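Local coordinates for endosialidase (Enterobacteria phage phi92, PDB 4HIZ), which hydrolyses the alpha-2,8 and probably also the alpha-2,9 linkages within polymers of sialic acid, as an endosialidase of a bacteriophage, at residues Gly405-Ile410 with Lys440-Ser445; Lys206-Lys211 with Asp239-Thr244; His113-Lys118 with Pro129-Pro134. One frame throughout, in Å; residues are numbered along the deposited sequence.

Interaction 1 of 3, residues Gly405-Ile410 with Lys440-Ser445; sequences GDYLYI and KINVSS
Neighbouring antiparallel strands of one sheet in the catalytic beta-propeller, 407-413 and 435-442, meet where Y407 and Y409 flank K440 on one face and L408 and I441 lie on the other. L408 and I441 form the hydrogen-bonded pair, L408 N giving to I441 O at 2.8 Å and I441 N to L408 O at 2.9 Å. Just past the strand end V443 N donates to D406 O at 2.9 Å. K440, its CG anti to the backbone N (chi1 -175°) and its chain extended beyond, runs between the tyrosines. Its CE sits over the face of the Y407 ring, 3.7 Å from the centroid, in a CH-pi contact; NZ lies above the same face in a cation-pi contact and bonds to Y409 OH at 3.0 Å. The phenol of Y407 is tied through a water to N442 ND2. On the same amide, OD1 is met from above its plane by S445 N, three residues on, the bond of an Asx motif. On the opposite face L408 CG packs on V443 CG1 at 3.6 Å. Steered by one pi face and one hydroxyl, the ammonium of K440 would probably favour its charged form.

Interaction 2 of 3, residues Lys206-Lys211 with Asp239-Thr244; sequences KKHGLK and DTFTVT. With EDO (1,2-ethanediol), chain K.
H208 and F241 meet edge to face: the edge of the phenylalanine, led by CD1, points at one face of the imidazole, with centroids 5.2 Å apart and planes at 64°. The opposite face of H208 carries a 1,2-ethanediol molecule, probably from the crystallisation liquor, whose C2 comes within 3.3 Å of H208 CE1 and whose O2 accepts from G209 N. Rotation of the imidazole is fixed at its edge, because L210 N donates to H208 ND1 at 2.9 Å, close to the ring plane. ND1 is therefore the acceptor, and NE2 makes a weak bond to T240 O. F241 presents a face to L210, and L210 CD1 rests on it 3.7 Å from the ring centroid. F262 of the strand 261-264 touches both L210 and F241.

The histidine and leucine belong to the loop that links strands 200-204 and 215-219; this loop packs them against F241 of strand 240-244, an inner strand of the antiparallel sheet that also holds 200-204 and 215-219.

At the other end of the contact D239 turns its carboxylate to the lysines. OD1 is gripped twice by K207: the backbone N comes to the anti lone pair at 2.9 Å, and in the conformer modelled NZ, brought round by bends at chi2 and chi4, takes the syn lone pair in a salt bridge of 2.7 Å. OD2 receives two waters, which also accept from K206 NZ, one of them weakly, in the modelled copy of that side chain; there K206 NZ itself stays 4.3 Å from D239 OD2, so this second lysine reaches the carboxylate through solvent.

Interaction 3 of 3, residues His113-Lys118 with Pro129-Pro134; sequences HVAWVK and PEWLTP
H113 lies flat on W131, the imidazole stacked face to face on the five-membered ring of the indole with centroids 3.6 Å apart and planes at 6°. The stack is tight and fixed in rotation: H113 ND1 gives an almost straight bond, 2.8 Å and 174°, to T133 O, which lies in the imidazole plane. T133 grips the same strand a second time, for its OG1, set between its backbone N and carbonyl carbon (chi1 57°), accepts from V114 N at 3.0 Å. L132 closes the packing on the other face of the sheet, crossing W116 at about a right angle with CD2 over the centre of the six-membered ring, 3.6 Å from its centroid.

These residues belong to a beta hairpin of the catalytic propeller, strand 113-119 pairing antiparallel with the short strand 130-131. W116 and E130 form its hydrogen-bonded pair, W116 N to E130 O and E130 N to W116 O, and A115 and W131 the non-hydrogen-bonded one. The hairpin also faces a second subunit, whose H578 meets the H113 ring and whose M548 packs on E130.

Fewer direct contacts hold the polar end around E130 and K118. W116 NE1 reaches E130 OE1 at 3.1 Å, but the bond is bent and arrives from above the carboxylate plane; OE2 is taken by W267 NE1. A water bridges E130 OE1 to K118 NZ, which stand 4.6 Å apart, beyond a salt bridge, and K118 NZ turns to a salt bridge with D511 of a third subunit.

How the interactions relate
Along the chain the contacts follow in series, interaction 3 first, then interaction 2, then interaction 1, and all six segments belong to the catalytic region of the chain. They occupy three different sheets and nowhere touch. Interactions 2 and 3 are the nearest pair, with centres 27 Å apart and closest atoms about 14 Å; interaction 1 lies 39 Å from interaction 2 and 33 Å from interaction 3 between centres. Interaction 3 sits about 2 Å from the centre of the chain, at a subunit interface of the trimer, whereas in the other two no neighbouring subunit reaches the segments. Three sheets are thus joined locally, each within itself, and one of them also meets the partner chains.

Interaction 1 of 3, residues Gly405-Ile410 with Lys440-Ser445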
loop_
_atom_site.group_PDB
_atom_site.type_symbol
_atom_site.label_atom_id
_atom_site.label_comp_id
_atom_site.label_asym_id
_atom_site.label_seq_id
_atom_site.Cartn_x
_atom_site.Cartn_y
_atom_site.Cartn_z
ATOM N N GLY A 405 -3.781 -31.709 23.952
ATOM C CA GLY A 405 -4.262 -32.925 24.579
ATOM C C GLY A 405 -3.194 -33.999 24.512
ATOM O O GLY A 405 -2.019 -33.749 24.806
ATOM N N ASP A 406 -3.600 -35.190 24.087
ATOM C CA ASP A 406 -2.717 -36.342 24.091
ATOM C C ASP A 406 -1.728 -36.354 22.925
ATOM O O ASP A 406 -0.869 -37.237 22.861
ATOM C CB ASP A 406 -3.540 -37.630 24.022
ATOM C CG ASP A 406 -4.290 -37.944 25.323
ATOM O OD1 ASP A 406 -3.962 -37.383 26.397
ATOM O OD2 ASP A 406 -5.203 -38.798 25.266
ATOM N N TYR A 407 -1.854 -35.399 22.008
ATOM C CA TYR A 407 -1.138 -35.482 20.739
ATOM C C TYR A 407 -0.130 -34.385 20.504
ATOM O O TYR A 407 -0.340 -33.234 20.879
ATOM C CB TYR A 407 -2.152 -35.397 19.578
ATOM C CG TYR A 407 -3.095 -36.557 19.568
ATOM C CD1 TYR A 407 -2.776 -37.734 18.889
ATOM C CD2 TYR A 407 -4.325 -36.478 20.224
ATOM C CE1 TYR A 407 -3.665 -38.810 18.865
ATOM C CE2 TYR A 407 -5.213 -37.541 20.211
ATOM C CZ TYR A 407 -4.874 -38.705 19.548
ATOM O OH TYR A 407 -5.774 -39.747 19.555
ATOM N N LEU A 408 0.946 -34.737 19.818
ATOM C CA LEU A 408 1.806 -33.734 19.210
ATOM C C LEU A 408 1.345 -33.562 17.779
ATOM O O LEU A 408 1.208 -34.555 17.040
ATOM C CB LEU A 408 3.270 -34.219 19.174
ATOM C CG LEU A 408 3.918 -34.473 20.552
ATOM C CD1 LEU A 408 5.407 -34.720 20.362
ATOM C CD2 LEU A 408 3.707 -33.288 21.478
ATOM N N TYR A 409 1.122 -32.314 17.382
ATOM C CA TYR A 409 0.866 -31.966 15.968
ATOM C C TYR A 409 2.197 -31.484 15.411
ATOM O O TYR A 409 2.714 -30.435 15.842
ATOM C CB TYR A 409 -0.165 -30.845 15.861
ATOM C CG TYR A 409 -1.585 -31.247 16.109
ATOM C CD1 TYR A 409 -2.057 -31.453 17.393
ATOM C CD2 TYR A 409 -2.482 -31.355 15.059
ATOM C CE1 TYR A 409 -3.379 -31.784 17.606
ATOM C CE2 TYR A 409 -3.786 -31.682 15.274
ATOM C CZ TYR A 409 -4.234 -31.890 16.548
ATOM O OH TYR A 409 -5.555 -32.218 16.771
ATOM N N ILE A 410 2.766 -32.269 14.482
ATOM C CA ILE A 410 4.126 -32.063 13.983
ATOM C C ILE A 410 4.084 -31.741 12.487
ATOM O O ILE A 410 3.420 -32.459 11.750
ATOM C CB ILE A 410 4.989 -33.333 14.204
ATOM C CG1 ILE A 410 4.991 -33.680 15.700
ATOM C CG2 ILE A 410 6.414 -33.089 13.698
ATOM C CD1 ILE A 410 5.677 -35.021 16.016
ATOM N N LYS A 440 0.099 -36.467 13.474
ATOM C CA LYS A 440 -0.498 -36.305 14.789
ATOM C C LYS A 440 -0.114 -37.549 15.600
ATOM O O LYS A 440 -0.625 -38.647 15.333
ATOM C CB LYS A 440 -2.018 -36.173 14.608
ATOM C CG LYS A 440 -2.785 -35.888 15.872
ATOM C CD LYS A 440 -4.272 -35.615 15.519
ATOM C CE LYS A 440 -5.117 -35.489 16.783
ATOM N NZ LYS A 440 -6.523 -35.053 16.524
ATOM N N ILE A 441 0.786 -37.376 16.569
ATOM C CA ILE A 441 1.343 -38.515 17.314
ATOM C C ILE A 441 0.808 -38.512 18.740
ATOM O O ILE A 441 0.939 -37.513 19.431
ATOM C CB ILE A 441 2.898 -38.453 17.376
ATOM C CG1 ILE A 441 3.519 -38.353 15.977
ATOM C CG2 ILE A 441 3.474 -39.677 18.153
ATOM C CD1 ILE A 441 3.052 -39.383 15.079
ATOM N N ASN A 442 0.190 -39.616 19.162
ATOM C CA ASN A 442 -0.261 -39.760 20.539
ATOM C C ASN A 442 0.957 -40.007 21.425
ATOM O O ASN A 442 1.614 -41.065 21.321
ATOM C CB ASN A 442 -1.232 -40.937 20.662
ATOM C CG ASN A 442 -1.914 -40.983 22.020
ATOM O OD1 ASN A 442 -1.299 -40.660 23.050
ATOM N ND2 ASN A 442 -3.204 -41.347 22.029
ATOM N N VAL A 443 1.283 -39.037 22.282
ATOM C CA VAL A 443 2.415 -39.219 23.198
ATOM C C VAL A 443 1.942 -39.500 24.621
ATOM O O VAL A 443 2.782 -39.719 25.494
ATOM C CB VAL A 443 3.406 -38.033 23.152
ATOM C CG1 VAL A 443 4.049 -37.912 21.730
ATOM C CG2 VAL A 443 2.700 -36.732 23.540
ATOM N N SER A 444 0.630 -39.500 24.879
ATOM C CA SER A 444 0.141 -39.925 26.198
ATOM C C SER A 444 0.388 -41.422 26.352
ATOM O O SER A 444 0.685 -41.922 27.461
ATOM C CB SER A 444 -1.346 -39.617 26.382
ATOM O OG SER A 444 -2.149 -40.569 25.708
ATOM N N SER A 445 0.249 -42.128 25.235
ATOM C CA SER A 445 0.636 -43.525 25.110
ATOM C C SER A 445 1.800 -43.549 24.142
ATOM O O SER A 445 1.596 -43.749 22.951
ATOM C CB SER A 445 -0.506 -44.358 24.520
ATOM O OG SER A 445 -1.663 -44.345 25.335
HETATM O O HOH W 1 -4.389 -42.248 19.323
#

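Interaction 2 of 3, residues Lys206-Lys211 with Asp239-Thr244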
loop_
_atom_site.group_PDB
_atom_site.type_symbol
_atom_site.label_atom_id
_atom_site.label_comp_id
_atom_site.label_asym_id
_atom_site.label_seq_id
_atom_site.Cartn_x
_atom_site.Cartn_y
_atom_site.Cartn_z
ATOM N N LYS A 206 2.901 -8.196 40.805
ATOM C CA LYS A 206 3.286 -9.608 40.807
ATOM C C LYS A 206 3.968 -10.043 39.514
ATOM O O LYS A 206 3.521 -9.718 38.431
ATOM C CB LYS A 206 2.091 -10.508 41.135
ATOM C CG LYS A 206 1.623 -10.368 42.599
ATOM C CD LYS A 206 0.760 -11.552 43.038
ATOM C CE LYS A 206 0.117 -11.330 44.404
ATOM N NZ LYS A 206 1.083 -11.416 45.543
ATOM N N LYS A 207 5.088 -10.742 39.665
ATOM C CA LYS A 207 5.839 -11.318 38.550
ATOM C C LYS A 207 6.109 -10.284 37.460
ATOM O O LYS A 207 5.868 -10.499 36.279
ATOM C CB LYS A 207 5.130 -12.566 38.005
ATOM C CG LYS A 207 4.848 -13.627 39.074
ATOM C CD LYS A 207 6.060 -13.848 40.009
ATOM C CE LYS A 207 5.737 -14.806 41.155
ATOM N NZ LYS A 207 4.849 -14.206 42.206
ATOM N N HIS A 208 6.639 -9.141 37.873
ATOM C CA HIS A 208 6.786 -8.013 36.945
ATOM C C HIS A 208 7.832 -8.244 35.838
ATOM O O HIS A 208 7.731 -7.667 34.740
ATOM C CB HIS A 208 7.070 -6.721 37.735
ATOM C CG HIS A 208 8.242 -6.827 38.659
ATOM N ND1 HIS A 208 9.547 -6.768 38.209
ATOM C CD2 HIS A 208 8.310 -6.997 40.008
ATOM C CE1 HIS A 208 10.369 -6.895 39.244
ATOM N NE2 HIS A 208 9.642 -7.041 40.341
ATOM N N GLY A 209 8.844 -9.063 36.119
ATOM C CA GLY A 209 9.868 -9.366 35.133
ATOM C C GLY A 209 10.775 -8.202 34.801
ATOM O O GLY A 209 11.522 -8.266 33.836
ATOM N N LEU A 210 10.724 -7.130 35.585
ATOM C CA LEU A 210 11.535 -5.946 35.286
ATOM C C LEU A 210 12.965 -6.050 35.856
ATOM O O LEU A 210 13.206 -6.755 36.840
ATOM C CB LEU A 210 10.866 -4.675 35.836
ATOM C CG LEU A 210 9.414 -4.479 35.402
ATOM C CD1 LEU A 210 8.716 -3.380 36.234
ATOM C CD2 LEU A 210 9.391 -4.126 33.938
ATOM N N LYS A 211 13.879 -5.325 35.226
ATOM C CA LYS A 211 15.246 -5.168 35.693
ATOM C C LYS A 211 15.543 -3.697 35.871
ATOM O O LYS A 211 14.835 -2.838 35.327
ATOM C CB LYS A 211 16.226 -5.778 34.690
ATOM C CG LYS A 211 16.133 -7.305 34.613
ATOM C CD LYS A 211 17.005 -7.863 33.502
ATOM C CE LYS A 211 17.113 -9.399 33.624
ATOM N NZ LYS A 211 18.279 -9.852 34.488
ATOM N N ASP A 239 8.087 -9.839 43.070
ATOM C CA ASP A 239 6.832 -9.092 43.012
ATOM C C ASP A 239 6.956 -7.622 43.372
ATOM O O ASP A 239 5.926 -6.943 43.510
ATOM C CB ASP A 239 5.764 -9.701 43.938
ATOM C CG ASP A 239 5.476 -11.153 43.640
ATOM O OD1 ASP A 239 5.441 -11.546 42.464
ATOM O OD2 ASP A 239 5.282 -11.913 44.609
ATOM N N THR A 240 8.170 -7.120 43.523
ATOM C CA THR A 240 8.363 -5.775 44.068
ATOM C C THR A 240 9.560 -5.071 43.434
ATOM O O THR A 240 10.661 -5.657 43.307
ATOM C CB THR A 240 8.673 -5.876 45.586
ATOM O OG1 THR A 240 7.812 -6.853 46.182
ATOM C CG2 THR A 240 8.478 -4.526 46.265
ATOM N N PHE A 241 9.375 -3.807 43.074
ATOM C CA PHE A 241 10.494 -3.012 42.583
ATOM C C PHE A 241 10.368 -1.599 43.092
ATOM O O PHE A 241 9.386 -1.265 43.746
ATOM C CB PHE A 241 10.592 -3.047 41.034
ATOM C CG PHE A 241 9.405 -2.427 40.310
ATOM C CD1 PHE A 241 8.241 -3.164 40.103
ATOM C CD2 PHE A 241 9.465 -1.112 39.837
ATOM C CE1 PHE A 241 7.138 -2.611 39.425
ATOM C CE2 PHE A 241 8.362 -0.535 39.146
ATOM C CZ PHE A 241 7.200 -1.274 38.950
ATOM N N THR A 242 11.341 -0.755 42.783
ATOM C CA THR A 242 11.200 0.652 43.163
ATOM C C THR A 242 11.438 1.576 41.970
ATOM O O THR A 242 12.052 1.194 40.962
ATOM C CB THR A 242 12.206 1.071 44.267
ATOM O OG1 THR A 242 13.543 1.045 43.729
ATOM C CG2 THR A 242 12.066 0.164 45.540
ATOM N N VAL A 243 10.977 2.808 42.134
ATOM C CA VAL A 243 11.258 3.898 41.203
ATOM C C VAL A 243 11.698 5.096 42.051
ATOM O O VAL A 243 11.348 5.199 43.254
ATOM C CB VAL A 243 10.029 4.254 40.293
ATOM C CG1 VAL A 243 9.647 3.045 39.432
ATOM C CG2 VAL A 243 8.804 4.726 41.112
ATOM N N THR A 244 12.462 5.989 41.447
ATOM C CA THR A 244 12.911 7.184 42.151
ATOM C C THR A 244 12.090 8.423 41.793
ATOM O O THR A 244 11.906 8.725 40.619
ATOM C CB THR A 244 14.375 7.459 41.822
ATOM O OG1 THR A 244 15.150 6.316 42.181
ATOM C CG2 THR A 244 14.905 8.663 42.610
HETATM C C1 EDO K . 11.925 -11.301 38.593
HETATM O O1 EDO K . 11.519 -12.367 39.462
HETATM C C2 EDO K . 11.013 -10.091 38.756
HETATM O O2 EDO K . 9.621 -10.408 38.537
HETATM O O HOH W 2 3.076 -13.689 44.362
HETATM O O HOH W 3 3.820 -10.519 46.704
#

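Interaction 3 of 3, residues His113-Lys118 with Pro129-Pro134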
loop_
_atom_site.group_PDB
_atom_site.type_symbol
_atom_site.label_atom_id
_atom_site.label_comp_id
_atom_site.label_asym_id
_atom_site.label_seq_id
_atom_site.Cartn_x
_atom_site.Cartn_y
_atom_site.Cartn_z
ATOM N N HIS A 113 18.104 -8.156 8.818
ATOM C CA HIS A 113 17.570 -7.826 10.149
ATOM C C HIS A 113 16.814 -9.000 10.745
ATOM O O HIS A 113 16.051 -9.678 10.030
ATOM C CB HIS A 113 16.542 -6.653 10.019
ATOM C CG HIS A 113 17.159 -5.343 9.674
ATOM N ND1 HIS A 113 17.703 -4.498 10.621
ATOM C CD2 HIS A 113 17.285 -4.703 8.483
ATOM C CE1 HIS A 113 18.121 -3.386 10.035
ATOM N NE2 HIS A 113 17.881 -3.484 8.739
ATOM N N VAL A 114 16.958 -9.231 12.062
ATOM C CA VAL A 114 15.980 -10.063 12.766
ATOM C C VAL A 114 14.727 -9.200 12.905
ATOM O O VAL A 114 14.838 -8.030 13.210
ATOM C CB VAL A 114 16.529 -10.479 14.141
ATOM C CG1 VAL A 114 15.504 -11.353 14.875
ATOM C CG2 VAL A 114 17.866 -11.254 13.935
ATOM N N ALA A 115 13.560 -9.760 12.624
ATOM C CA ALA A 115 12.350 -8.919 12.528
ATOM C C ALA A 115 11.161 -9.694 13.023
ATOM O O ALA A 115 11.254 -10.877 13.290
ATOM C CB ALA A 115 12.144 -8.593 11.020
ATOM N N TRP A 116 9.999 -9.059 13.118
ATOM C CA TRP A 116 8.787 -9.862 13.258
ATOM C C TRP A 116 7.638 -9.190 12.541
ATOM O O TRP A 116 7.703 -7.995 12.215
ATOM C CB TRP A 116 8.408 -10.144 14.726
ATOM C CG TRP A 116 8.131 -8.934 15.650
ATOM C CD1 TRP A 116 7.549 -7.719 15.326
ATOM C CD2 TRP A 116 8.389 -8.894 17.056
ATOM N NE1 TRP A 116 7.439 -6.924 16.459
ATOM C CE2 TRP A 116 7.983 -7.616 17.528
ATOM C CE3 TRP A 116 8.966 -9.807 17.953
ATOM C CZ2 TRP A 116 8.106 -7.249 18.869
ATOM C CZ3 TRP A 116 9.090 -9.438 19.294
ATOM C CH2 TRP A 116 8.672 -8.171 19.730
ATOM N N VAL A 117 6.631 -9.996 12.251
ATOM C CA VAL A 117 5.287 -9.454 11.973
ATOM C C VAL A 117 4.342 -10.030 13.018
ATOM O O VAL A 117 4.647 -11.062 13.665
ATOM C CB VAL A 117 4.750 -9.768 10.524
ATOM C CG1 VAL A 117 5.606 -9.032 9.457
ATOM C CG2 VAL A 117 4.721 -11.301 10.272
ATOM N N LYS A 118 3.201 -9.373 13.214
ATOM C CA LYS A 118 2.311 -9.728 14.324
ATOM C C LYS A 118 0.883 -9.748 13.831
ATOM O O LYS A 118 0.554 -9.031 12.870
ATOM C CB LYS A 118 2.384 -8.657 15.429
ATOM C CG LYS A 118 3.810 -8.287 15.865
ATOM C CD LYS A 118 3.769 -7.246 17.016
ATOM C CE LYS A 118 3.140 -5.922 16.556
ATOM N NZ LYS A 118 3.442 -4.779 17.531
ATOM N N PRO A 129 6.591 -5.566 8.683
ATOM C CA PRO A 129 7.741 -6.041 9.459
ATOM C C PRO A 129 8.318 -4.955 10.362
ATOM O O PRO A 129 8.389 -3.778 9.975
ATOM C CB PRO A 129 8.800 -6.376 8.382
ATOM C CG PRO A 129 8.026 -6.596 7.133
ATOM C CD PRO A 129 6.832 -5.621 7.234
ATOM N N GLU A 130 8.720 -5.357 11.570
ATOM C CA GLU A 130 9.467 -4.476 12.471
ATOM C C GLU A 130 10.829 -5.091 12.669
ATOM O O GLU A 130 10.930 -6.269 13.018
ATOM C CB GLU A 130 8.767 -4.332 13.834
ATOM C CG GLU A 130 9.594 -3.503 14.815
ATOM C CD GLU A 130 8.961 -3.335 16.179
ATOM O OE1 GLU A 130 7.835 -3.845 16.437
ATOM O OE2 GLU A 130 9.624 -2.668 16.997
ATOM N N TRP A 131 11.852 -4.285 12.452
ATOM C CA TRP A 131 13.228 -4.727 12.695
ATOM C C TRP A 131 13.493 -4.703 14.193
ATOM O O TRP A 131 13.263 -3.687 14.873
ATOM C CB TRP A 131 14.216 -3.819 11.976
ATOM C CG TRP A 131 14.118 -3.913 10.456
ATOM C CD1 TRP A 131 13.628 -4.962 9.712
ATOM C CD2 TRP A 131 14.501 -2.899 9.522
ATOM N NE1 TRP A 131 13.692 -4.649 8.345
ATOM C CE2 TRP A 131 14.247 -3.398 8.214
ATOM C CE3 TRP A 131 15.062 -1.618 9.667
ATOM C CZ2 TRP A 131 14.489 -2.642 7.067
ATOM C CZ3 TRP A 131 15.329 -0.863 8.502
ATOM C CH2 TRP A 131 15.028 -1.380 7.231
ATOM N N LEU A 132 13.995 -5.828 14.698
ATOM C CA LEU A 132 14.291 -5.973 16.126
ATOM C C LEU A 132 15.775 -5.772 16.370
ATOM O O LEU A 132 16.159 -5.242 17.408
ATOM C CB LEU A 132 13.914 -7.376 16.593
ATOM C CG LEU A 132 12.405 -7.637 16.433
ATOM C CD1 LEU A 132 12.155 -9.150 16.616
ATOM C CD2 LEU A 132 11.546 -6.782 17.410
ATOM N N THR A 133 16.621 -6.232 15.448
ATOM C CA THR A 133 18.046 -5.913 15.532
ATOM C C THR A 133 18.366 -4.869 14.474
ATOM O O THR A 133 17.792 -4.905 13.381
ATOM C CB THR A 133 18.944 -7.174 15.291
ATOM O OG1 THR A 133 18.645 -7.781 14.013
ATOM C CG2 THR A 133 18.655 -8.229 16.339
ATOM N N PRO A 134 19.282 -3.944 14.773
ATOM C CA PRO A 134 19.770 -3.059 13.708
ATOM C C PRO A 134 20.800 -3.833 12.895
ATOM O O PRO A 134 21.146 -4.961 13.280
ATOM C CB PRO A 134 20.517 -1.982 14.481
ATOM C CG PRO A 134 21.113 -2.761 15.644
ATOM C CD PRO A 134 20.055 -3.799 16.021
HETATM O O HOH W 4 5.499 -2.926 16.892
#